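Local coordinates for aminoglycoside N(3)-acetyltransferase III (Serratia marcescens, PDB 7LAO), which catalyses transfer of an acetyl group from acetyl-CoA to the 3-amino group of 2-deoxystreptamine antibiotics, giving resistance to gentamicin, kanamycin, tobramycin, neomycin and apramycin, at residues A[115-120]-A[139-144]; A[134-139]-A[145-150]; A[174-179]-A[205-210]; A[214-219]-A[266-271]. All blocks are in the same frame, centred on the assembly; numbering follows the deposited sequence.

Interaction 1. Residues A[115-120]-A[139-144]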
# COMPACT_ATOMS: atom_id res chain seq x y z
N SER A 115 6.74 -4.39 -8.20
CA SER A 115 7.42 -5.42 -7.43
C SER A 115 6.85 -6.80 -7.77
O SER A 115 5.72 -6.94 -8.25
CB SER A 115 7.30 -5.10 -5.94
OG SER A 115 6.11 -5.62 -5.39
N ALA A 116 7.65 -7.84 -7.51
CA ALA A 116 7.35 -9.18 -8.00
C ALA A 116 6.52 -10.03 -7.03
O ALA A 116 6.21 -11.18 -7.37
CB ALA A 116 8.66 -9.94 -8.32
N HIS A 117 6.19 -9.53 -5.84
CA HIS A 117 5.31 -10.28 -4.92
C HIS A 117 3.90 -10.14 -5.46
O HIS A 117 3.34 -9.04 -5.40
CB HIS A 117 5.41 -9.73 -3.49
CG HIS A 117 4.75 -10.58 -2.44
ND1 HIS A 117 3.41 -10.90 -2.47
CD2 HIS A 117 5.24 -11.14 -1.30
CE1 HIS A 117 3.11 -11.65 -1.42
NE2 HIS A 117 4.20 -11.81 -0.70
N PRO A 118 3.29 -11.18 -6.03
CA PRO A 118 2.01 -10.94 -6.71
C PRO A 118 0.91 -10.46 -5.78
O PRO A 118 0.19 -9.51 -6.10
CB PRO A 118 1.68 -12.30 -7.34
CG PRO A 118 2.97 -13.11 -7.25
CD PRO A 118 3.67 -12.60 -6.03
N ASP A 119 0.77 -11.08 -4.60
CA ASP A 119 -0.32 -10.65 -3.74
C ASP A 119 -0.06 -9.29 -3.09
O ASP A 119 -1.00 -8.52 -2.87
CB ASP A 119 -0.61 -11.71 -2.68
CG ASP A 119 -1.83 -11.39 -1.87
OD1 ASP A 119 -2.97 -11.64 -2.32
OD2 ASP A 119 -1.63 -10.84 -0.78
N ALA A 120 1.20 -8.95 -2.81
CA ALA A 120 1.52 -7.70 -2.13
C ALA A 120 2.17 -6.69 -3.07
O ALA A 120 2.76 -5.72 -2.62
CB ALA A 120 2.42 -7.96 -0.93
N GLY A 139 6.80 -14.32 2.02
CA GLY A 139 7.18 -14.25 3.41
C GLY A 139 7.69 -12.89 3.84
O GLY A 139 8.04 -12.71 5.02
N GLN A 140 7.79 -11.94 2.93
CA GLN A 140 8.22 -10.59 3.23
C GLN A 140 7.27 -9.62 2.56
O GLN A 140 7.66 -8.71 1.84
CB GLN A 140 9.67 -10.36 2.80
CG GLN A 140 10.65 -11.34 3.43
CD GLN A 140 12.11 -10.98 3.22
OE1 GLN A 140 12.54 -10.64 2.11
NE2 GLN A 140 12.88 -11.04 4.32
N ALA A 141 5.97 -9.85 2.79
CA ALA A 141 4.95 -9.08 2.09
C ALA A 141 4.99 -7.60 2.50
O ALA A 141 5.12 -6.71 1.65
CB ALA A 141 3.57 -9.67 2.37
N LEU A 142 4.86 -7.33 3.80
CA LEU A 142 4.72 -5.96 4.26
C LEU A 142 5.64 -5.65 5.43
O LEU A 142 5.58 -4.54 5.96
CB LEU A 142 3.25 -5.69 4.69
CG LEU A 142 2.21 -5.99 3.58
CD1 LEU A 142 0.74 -6.02 4.10
CD2 LEU A 142 2.36 -4.98 2.39
N GLY A 143 6.44 -6.61 5.90
CA GLY A 143 7.23 -6.41 7.09
C GLY A 143 8.71 -6.19 6.82
O GLY A 143 9.06 -5.44 5.91
N GLU A 144 9.59 -6.86 7.57
CA GLU A 144 11.01 -6.71 7.35
C GLU A 144 11.40 -7.26 5.98
O GLU A 144 10.92 -8.31 5.56
CB GLU A 144 11.82 -7.43 8.45
CG GLU A 144 11.49 -6.92 9.86
CD GLU A 144 12.37 -7.54 10.97
OE1 GLU A 144 12.04 -7.31 12.17
OE2 GLU A 144 13.37 -8.24 10.66
O HOH W 1 4.63 -13.02 1.89
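Ala141 packs against His117 and Ala120 in a buried loop-to-loop contact: 115-120 links strands 113-114 and 122-125, while 139-144 belongs to the long connection between helices 129-133 and 147-153. The two segments come closest at the two alanines, whose CA atoms are 5.6 Å apart, and there Ala120 CB meets Ala141 CB methyl to methyl at 3.9 Å. Leu142 adds a looser touch through one branch, with CD2 4.5 Å from Ala120 CB. With CG of His117 anti to the backbone N (chi1 -169°), its ring reaches across to the other loop, NE2 lying 3.8 Å from Ala141 CB in an oblique approach, while Ala120 CB covers one face of the same ring near its rim. A water in the plane of the imidazole, at its edge, is 2.9 Å from His117 NE2 and sits very close to Gly139 N; the bridge it suggests between the loops is doubtful in detail. Asp119 next door is hydrogen-bonded to Ser66 and to a HEPES molecule, probably from the crystallisation liquor, which also approaches Ala120. Two alanine methyls meeting beside an imidazole thus form a loop-loop junction next to a site occupied by buffer, which may mark a pocket.

Interaction 2. Residues A[134-139]-A[145-150]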
# COMPACT_ATOMS: atom_id res chain seq x y z
N GLU A 134 12.41 -3.87 -5.33
CA GLU A 134 13.24 -5.08 -5.26
C GLU A 134 14.10 -5.02 -4.00
O GLU A 134 14.74 -3.98 -3.74
CB GLU A 134 14.15 -5.18 -6.50
CG GLU A 134 13.43 -5.40 -7.82
CD GLU A 134 14.41 -5.45 -9.00
OE1 GLU A 134 14.42 -4.50 -9.83
OE2 GLU A 134 15.22 -6.42 -9.04
N PRO A 135 14.21 -6.12 -3.22
CA PRO A 135 13.53 -7.40 -3.43
C PRO A 135 12.12 -7.43 -2.87
O PRO A 135 11.73 -6.52 -2.11
CB PRO A 135 14.46 -8.40 -2.70
CG PRO A 135 14.97 -7.57 -1.55
CD PRO A 135 15.09 -6.14 -2.04
N HIS A 136 11.31 -8.41 -3.25
CA HIS A 136 9.95 -8.48 -2.68
C HIS A 136 9.57 -9.96 -2.71
O HIS A 136 9.01 -10.45 -3.69
CB HIS A 136 8.91 -7.62 -3.39
CG HIS A 136 7.69 -7.35 -2.55
ND1 HIS A 136 6.61 -6.60 -2.99
CD2 HIS A 136 7.39 -7.71 -1.27
CE1 HIS A 136 5.70 -6.55 -2.04
NE2 HIS A 136 6.15 -7.20 -0.98
N ARG A 137 9.91 -10.65 -1.63
CA ARG A 137 9.84 -12.10 -1.58
C ARG A 137 8.61 -12.59 -0.83
O ARG A 137 8.06 -11.92 0.05
CB ARG A 137 11.10 -12.69 -0.93
CG ARG A 137 12.39 -11.88 -1.14
CD ARG A 137 13.62 -12.65 -0.67
NE ARG A 137 14.84 -11.84 -0.63
CZ ARG A 137 15.70 -11.71 -1.64
NH1 ARG A 137 15.49 -12.34 -2.80
NH2 ARG A 137 16.79 -10.95 -1.50
N LEU A 138 8.19 -13.80 -1.19
CA LEU A 138 7.20 -14.50 -0.38
C LEU A 138 7.69 -14.62 1.06
O LEU A 138 8.84 -14.99 1.30
CB LEU A 138 6.94 -15.88 -0.95
CG LEU A 138 6.29 -15.84 -2.31
CD1 LEU A 138 5.91 -17.23 -2.70
CD2 LEU A 138 5.07 -14.90 -2.27
N GLY A 139 6.80 -14.32 2.02
CA GLY A 139 7.18 -14.25 3.41
C GLY A 139 7.69 -12.89 3.84
O GLY A 139 8.04 -12.71 5.02
N GLY A 145 12.24 -6.52 5.27
CA GLY A 145 12.64 -6.90 3.93
C GLY A 145 11.70 -6.46 2.83
O GLY A 145 12.06 -6.59 1.64
N SER A 146 10.54 -5.93 3.17
CA SER A 146 9.53 -5.60 2.18
C SER A 146 9.78 -4.21 1.62
O SER A 146 10.51 -3.43 2.20
CB SER A 146 8.15 -5.66 2.81
OG SER A 146 7.95 -4.48 3.55
N PRO A 147 9.16 -3.85 0.51
CA PRO A 147 9.17 -2.43 0.10
C PRO A 147 8.71 -1.44 1.19
O PRO A 147 9.17 -0.28 1.16
CB PRO A 147 8.22 -2.41 -1.10
CG PRO A 147 8.40 -3.78 -1.72
CD PRO A 147 8.56 -4.72 -0.53
N LEU A 148 7.83 -1.84 2.12
CA LEU A 148 7.39 -0.92 3.19
C LEU A 148 8.55 -0.55 4.10
O LEU A 148 8.67 0.61 4.54
CB LEU A 148 6.28 -1.56 4.04
CG LEU A 148 4.92 -1.71 3.37
CD1 LEU A 148 3.94 -2.12 4.47
CD2 LEU A 148 4.48 -0.39 2.67
N GLU A 149 9.42 -1.52 4.39
CA GLU A 149 10.56 -1.22 5.26
C GLU A 149 11.44 -0.17 4.62
O GLU A 149 11.93 0.74 5.30
CB GLU A 149 11.38 -2.50 5.58
CG GLU A 149 12.76 -2.16 6.21
CD GLU A 149 13.64 -3.38 6.53
OE1 GLU A 149 14.44 -3.29 7.48
OE2 GLU A 149 13.58 -4.40 5.81
N ARG A 150 11.64 -0.25 3.29
CA ARG A 150 12.51 0.73 2.66
C ARG A 150 11.79 2.06 2.46
O ARG A 150 12.44 3.11 2.48
CB ARG A 150 13.06 0.16 1.33
CG ARG A 150 13.93 -1.13 1.65
CD ARG A 150 14.59 -1.76 0.42
NE ARG A 150 13.57 -2.27 -0.52
CZ ARG A 150 13.00 -3.48 -0.46
NH1 ARG A 150 13.30 -4.35 0.48
NH2 ARG A 150 12.14 -3.82 -1.36
O HOH W 2 11.70 -8.85 -0.02
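The irregular segment 134-139 passes the start of helix 147-153 so that His136 meets Pro147, and the backbones come closest at His136 and Ser146, their CA atoms 5.7 Å apart. A cis peptide precedes Pro135, and Ser146 is the N-cap, its OG accepting weak bonds from Leu148 N and Glu149 N. Water 2 spans the gap, accepting from Arg137 N at 3.0 Å and donating to Gly145 O at 2.8 Å.

On the side-chain level, two prolines each lie over a flat group. Pro147 sets its CD above the centre of the His136 imidazole, 3.3 Å from the centroid and 12° off the ring normal, a CH-pi contact. That ring is held by both nitrogens, ND1 with Ser115 OG and NE2 with Ala141 O, which fixes its rotation. Pro135 in turn places CD over the rim of the Arg150 guanidinium, 3.6 Å from NH1. Arg150, bent at chi3 (-64°), folds back toward the residues just before its helix: its NH2 donates to Pro135 O at 2.8 Å, on a lone pair in the carbonyl plane, and its NH1 reaches Gly145 O at 2.8 Å from well above the plane of that carbonyl. NE and NH2 also bond to Thr131 O and Leu132 O, near the end of helix 129-133.

One guanidinium therefore gathers carbonyl oxygens from the end of one helix, the following loop and the approach to the next. Its positive charge probably complements the partial negative charge at the end of helix 129-133, and these several bonds leave the group little freedom to turn.

Interaction 3. Residues A[174-179]-A[205-210]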
# COMPACT_ATOMS: atom_id res chain seq x y z
N ALA A 174 4.56 -1.66 10.91
CA ALA A 174 4.62 -1.53 12.37
C ALA A 174 4.11 -2.78 13.06
O ALA A 174 4.69 -3.23 14.06
CB ALA A 174 3.78 -0.33 12.84
N GLU A 175 3.00 -3.33 12.57
CA GLU A 175 2.54 -4.61 13.12
C GLU A 175 3.62 -5.67 13.02
O GLU A 175 3.76 -6.50 13.92
CB GLU A 175 1.29 -5.10 12.38
CG GLU A 175 0.01 -4.33 12.67
CD GLU A 175 -1.16 -4.76 11.75
OE1 GLU A 175 -0.92 -5.36 10.68
OE2 GLU A 175 -2.34 -4.48 12.10
N ALA A 176 4.39 -5.67 11.94
CA ALA A 176 5.32 -6.78 11.76
C ALA A 176 6.49 -6.65 12.73
O ALA A 176 6.93 -7.65 13.31
CB ALA A 176 5.77 -6.86 10.30
N ILE A 177 6.96 -5.42 13.00
CA ILE A 177 8.14 -5.23 13.84
C ILE A 177 7.81 -5.03 15.32
O ILE A 177 8.74 -5.02 16.15
CB ILE A 177 9.00 -4.06 13.34
CG1 ILE A 177 8.23 -2.71 13.40
CG2 ILE A 177 9.53 -4.31 11.87
CD1 ILE A 177 9.16 -1.49 13.10
N ALA A 178 6.53 -4.91 15.69
CA ALA A 178 6.16 -4.63 17.09
C ALA A 178 6.47 -5.80 18.01
O ALA A 178 5.92 -6.89 17.82
CB ALA A 178 4.67 -4.26 17.21
N PRO A 179 7.32 -5.62 19.05
CA PRO A 179 7.76 -6.71 19.95
C PRO A 179 6.66 -7.18 20.90
O PRO A 179 6.71 -6.99 22.11
CB PRO A 179 8.91 -6.04 20.72
CG PRO A 179 8.45 -4.60 20.83
CD PRO A 179 7.81 -4.30 19.50
N GLU A 205 4.53 -17.74 4.14
CA GLU A 205 4.18 -17.76 5.56
C GLU A 205 4.42 -16.31 5.99
O GLU A 205 5.55 -15.83 5.93
CB GLU A 205 5.09 -18.71 6.34
CG GLU A 205 5.27 -18.34 7.80
CD GLU A 205 4.35 -19.12 8.72
OE1 GLU A 205 4.83 -19.60 9.77
OE2 GLU A 205 3.16 -19.27 8.39
N ASP A 206 3.37 -15.59 6.42
CA ASP A 206 3.54 -14.19 6.75
C ASP A 206 2.52 -13.80 7.81
O ASP A 206 1.62 -14.56 8.15
CB ASP A 206 3.41 -13.30 5.51
CG ASP A 206 4.40 -12.15 5.50
OD1 ASP A 206 4.63 -11.57 6.59
OD2 ASP A 206 4.96 -11.83 4.42
N PHE A 207 2.71 -12.59 8.35
CA PHE A 207 1.78 -12.05 9.33
C PHE A 207 0.41 -11.81 8.68
O PHE A 207 0.30 -11.50 7.50
CB PHE A 207 2.33 -10.74 9.91
CG PHE A 207 3.56 -10.91 10.75
CD1 PHE A 207 3.47 -11.42 12.02
CD2 PHE A 207 4.81 -10.56 10.25
CE1 PHE A 207 4.62 -11.58 12.80
CE2 PHE A 207 5.95 -10.72 11.01
CZ PHE A 207 5.84 -11.23 12.30
N ASP A 208 -0.63 -11.98 9.48
CA ASP A 208 -2.01 -11.76 9.05
C ASP A 208 -2.26 -10.28 8.72
O ASP A 208 -2.10 -9.41 9.58
CB ASP A 208 -2.94 -12.24 10.16
CG ASP A 208 -4.37 -12.48 9.70
OD1 ASP A 208 -4.73 -11.98 8.61
OD2 ASP A 208 -5.12 -13.15 10.43
N SER A 209 -2.66 -9.97 7.47
CA SER A 209 -2.99 -8.60 7.08
C SER A 209 -4.42 -8.20 7.44
O SER A 209 -4.76 -7.02 7.34
CB SER A 209 -2.82 -8.38 5.56
OG SER A 209 -3.35 -9.47 4.81
N ASN A 210 -5.27 -9.15 7.84
CA ASN A 210 -6.62 -8.82 8.25
C ASN A 210 -6.77 -9.08 9.74
O ASN A 210 -7.62 -9.87 10.16
CB ASN A 210 -7.66 -9.59 7.43
CG ASN A 210 -7.47 -9.40 5.95
OD1 ASN A 210 -7.67 -8.30 5.42
ND2 ASN A 210 -7.10 -10.46 5.26
O HOH W 3 0.51 -7.52 9.38
O HOH W 4 -3.06 -6.77 10.11
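Where the C-terminal end of helix 170-177 meets the end of the antiparallel hairpin formed by strands 185-192 and 200-207, Ala176 packs on the ring of Phe207. Ala176 CA lies over one face of the phenyl, toward the rim and 4.0 Å above the ring plane, and Ala176 CB is 3.8 Å from Phe207 CD2. Phe207 has CG anti to its carbonyl carbon (chi1 -67°), which turns the ring from the strand toward the helix and brings CZ within 3.9 Å of Ala176 O.

A second, wetter link runs beside the first. Glu175 OE1 and Asp208 O are 4.4 Å apart and both acceptors, so water 3 joins them by donating to Glu175 OE1 at 2.9 Å and to Asp208 O at 3.2 Å. Water 4 occupies a similar bridging position, although it has more acceptors nearby than protons to give. Glu175 OE1 is also hydrogen-bonded to His172 ND1. On the strand side the chain is shaped by an Asx turn, in which Asp208 OD1 accepts from Asn210 N at 3.0 Å, while OD2 forms a salt bridge with Arg184.

Lys183 NZ, hydrogen-bonded to the carbonyl oxygens of Glu175, Ala176 and Ala178, probably offsets the negative end of the helix dipole. The chemistry thus divides into an apolar patch of methyl on phenyl and a hydrated polar patch, where shared water lets a carboxylate and a carbonyl oxygen lie near one another.

Interaction 4. Residues A[214-219]-A[266-271]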
# COMPACT_ATOMS: atom_id res chain seq x y z
N ASP A 214 -6.12 -11.27 17.76
CA ASP A 214 -7.48 -11.77 17.69
C ASP A 214 -8.51 -10.65 17.77
O ASP A 214 -9.47 -10.63 17.00
CB ASP A 214 -7.71 -12.77 18.81
CG ASP A 214 -7.09 -14.10 18.51
OD1 ASP A 214 -6.60 -14.26 17.38
OD2 ASP A 214 -7.07 -14.97 19.41
N CYS A 215 -8.31 -9.70 18.68
CA CYS A 215 -9.32 -8.66 18.85
C CYS A 215 -9.40 -7.73 17.65
O CYS A 215 -10.45 -7.12 17.43
CB CYS A 215 -9.03 -7.87 20.13
SG CYS A 215 -7.39 -7.13 20.17
N PHE A 216 -8.35 -7.64 16.85
CA PHE A 216 -8.37 -6.79 15.66
C PHE A 216 -8.87 -7.51 14.42
O PHE A 216 -8.91 -6.91 13.34
CB PHE A 216 -6.97 -6.25 15.39
CG PHE A 216 -6.50 -5.28 16.42
CD1 PHE A 216 -7.22 -4.12 16.67
CD2 PHE A 216 -5.33 -5.54 17.13
CE1 PHE A 216 -6.79 -3.21 17.61
CE2 PHE A 216 -4.89 -4.63 18.09
CZ PHE A 216 -5.62 -3.47 18.34
N ALA A 217 -9.23 -8.78 14.53
CA ALA A 217 -9.62 -9.60 13.39
C ALA A 217 -11.12 -9.84 13.36
O ALA A 217 -11.61 -10.62 12.53
CB ALA A 217 -8.86 -10.93 13.42
N VAL A 218 -11.86 -9.20 14.26
CA VAL A 218 -13.31 -9.36 14.29
C VAL A 218 -13.93 -8.50 13.21
O VAL A 218 -13.48 -7.37 12.96
CB VAL A 218 -13.85 -8.99 15.68
CG1 VAL A 218 -15.24 -9.58 15.86
CG2 VAL A 218 -12.90 -9.47 16.77
N ASP A 219 -14.97 -9.01 12.57
CA ASP A 219 -15.60 -8.28 11.48
C ASP A 219 -16.48 -7.17 12.03
O ASP A 219 -17.06 -7.28 13.12
CB ASP A 219 -16.41 -9.22 10.59
CG ASP A 219 -15.53 -10.20 9.82
OD1 ASP A 219 -16.00 -11.33 9.54
OD2 ASP A 219 -14.37 -9.84 9.50
N GLN A 266 2.53 -0.66 24.45
CA GLN A 266 1.87 -0.22 25.67
C GLN A 266 0.55 -0.97 25.87
O GLN A 266 0.11 -1.11 27.01
CB GLN A 266 1.63 1.29 25.63
CG GLN A 266 2.91 2.10 25.75
CD GLN A 266 3.52 1.97 27.13
OE1 GLN A 266 2.90 2.34 28.13
NE2 GLN A 266 4.74 1.42 27.20
N HIS A 267 -0.08 -1.45 24.80
CA HIS A 267 -1.40 -2.05 24.95
C HIS A 267 -1.39 -3.56 24.88
O HIS A 267 -2.22 -4.20 25.53
CB HIS A 267 -2.36 -1.50 23.89
CG HIS A 267 -2.76 -0.08 24.15
ND1 HIS A 267 -1.97 1.00 23.79
CD2 HIS A 267 -3.84 0.45 24.76
CE1 HIS A 267 -2.55 2.12 24.16
NE2 HIS A 267 -3.70 1.81 24.75
N PHE A 268 -0.48 -4.17 24.15
CA PHE A 268 -0.54 -5.61 24.01
C PHE A 268 0.78 -6.28 24.38
O PHE A 268 0.90 -7.49 24.21
CB PHE A 268 -0.98 -5.96 22.58
CG PHE A 268 -2.33 -5.39 22.25
CD1 PHE A 268 -2.45 -4.18 21.60
CD2 PHE A 268 -3.49 -6.03 22.67
CE1 PHE A 268 -3.71 -3.62 21.33
CE2 PHE A 268 -4.75 -5.49 22.39
CZ PHE A 268 -4.86 -4.28 21.72
N GLY A 269 1.74 -5.54 24.91
CA GLY A 269 2.98 -6.15 25.31
C GLY A 269 2.92 -6.87 26.62
O GLY A 269 3.91 -7.48 27.03
N ALA A 270 1.77 -6.83 27.29
CA ALA A 270 1.55 -7.43 28.60
C ALA A 270 1.42 -8.95 28.52
O ALA A 270 2.04 -9.65 29.34
CB ALA A 270 0.32 -6.81 29.27
N PRO A 271 0.64 -9.51 27.57
CA PRO A 271 0.58 -10.98 27.53
C PRO A 271 1.89 -11.63 27.08
O PRO A 271 2.05 -12.86 27.11
CB PRO A 271 -0.56 -11.26 26.53
CG PRO A 271 -0.63 -10.04 25.68
CD PRO A 271 -0.31 -8.91 26.61
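Phe268 reaches from the last turn of helix 253-268 to Cys215 and Phe216 in the loop before helix 224-233. Its CB leaves the backbone toward that loop, and chi1 of -59° sets CG anti to the carbonyl carbon, which extends the ring across the gap. Beyond CG the ring divides its neighbours between its two sides. Along one side CE1 comes to 3.6 Å from Phe216 CZ. On the other, CE2 lies 3.8 Å from Cys215 SG. At the tip, CZ of Phe268 is again 3.6 Å from Phe216 CZ and equally near CE2 of that ring.

The two phenyls, arriving from opposite directions, make an offset edge-to-face pair: the edge of Phe216 is turned toward the face of Phe268, with centroids 5.2 Å apart and planes at 69°. In the fold this pair ties the end of the chain's final helix to the connection between strand 200-207 and helix 224-233, and Phe216 also touches Ala224 and Thr227 of the latter helix. Cys215 adds a sulfur-aromatic contact, its SG standing 4.8 Å from the Phe268 centroid and oblique to the ring, while the same sulfur lies over the rim of one face of Phe216. The loop bends tightly here, with Ala217 N bonded to Asp214 O at 3.1 Å, and Asp214 OD1 forms a salt bridge with Arg184.

How the interactions relate
Interactions 1 and 2 interlock: their segments alternate along the chain, share Gly139, and lie with centres 5 Å apart, so 115-120, the connection from helix 129-133 and the start of helix 147-153 make one compact region. Interaction 3 follows in sequence, its centre 12 Å from that of interaction 1. There Asp206 OD2 accepts from Ala141 N, joining the small hairpin 185-192/200-207 to this loop region. Interaction 4 comes last, its centre 12 Å from that of interaction 3, which it touches through Asn210 and Ala217, and 24 Å from that of interaction 1, which it does not touch. Loops by the seven-stranded sheet, hairpin and C-terminal helix, distant in sequence, thus share one compact fold.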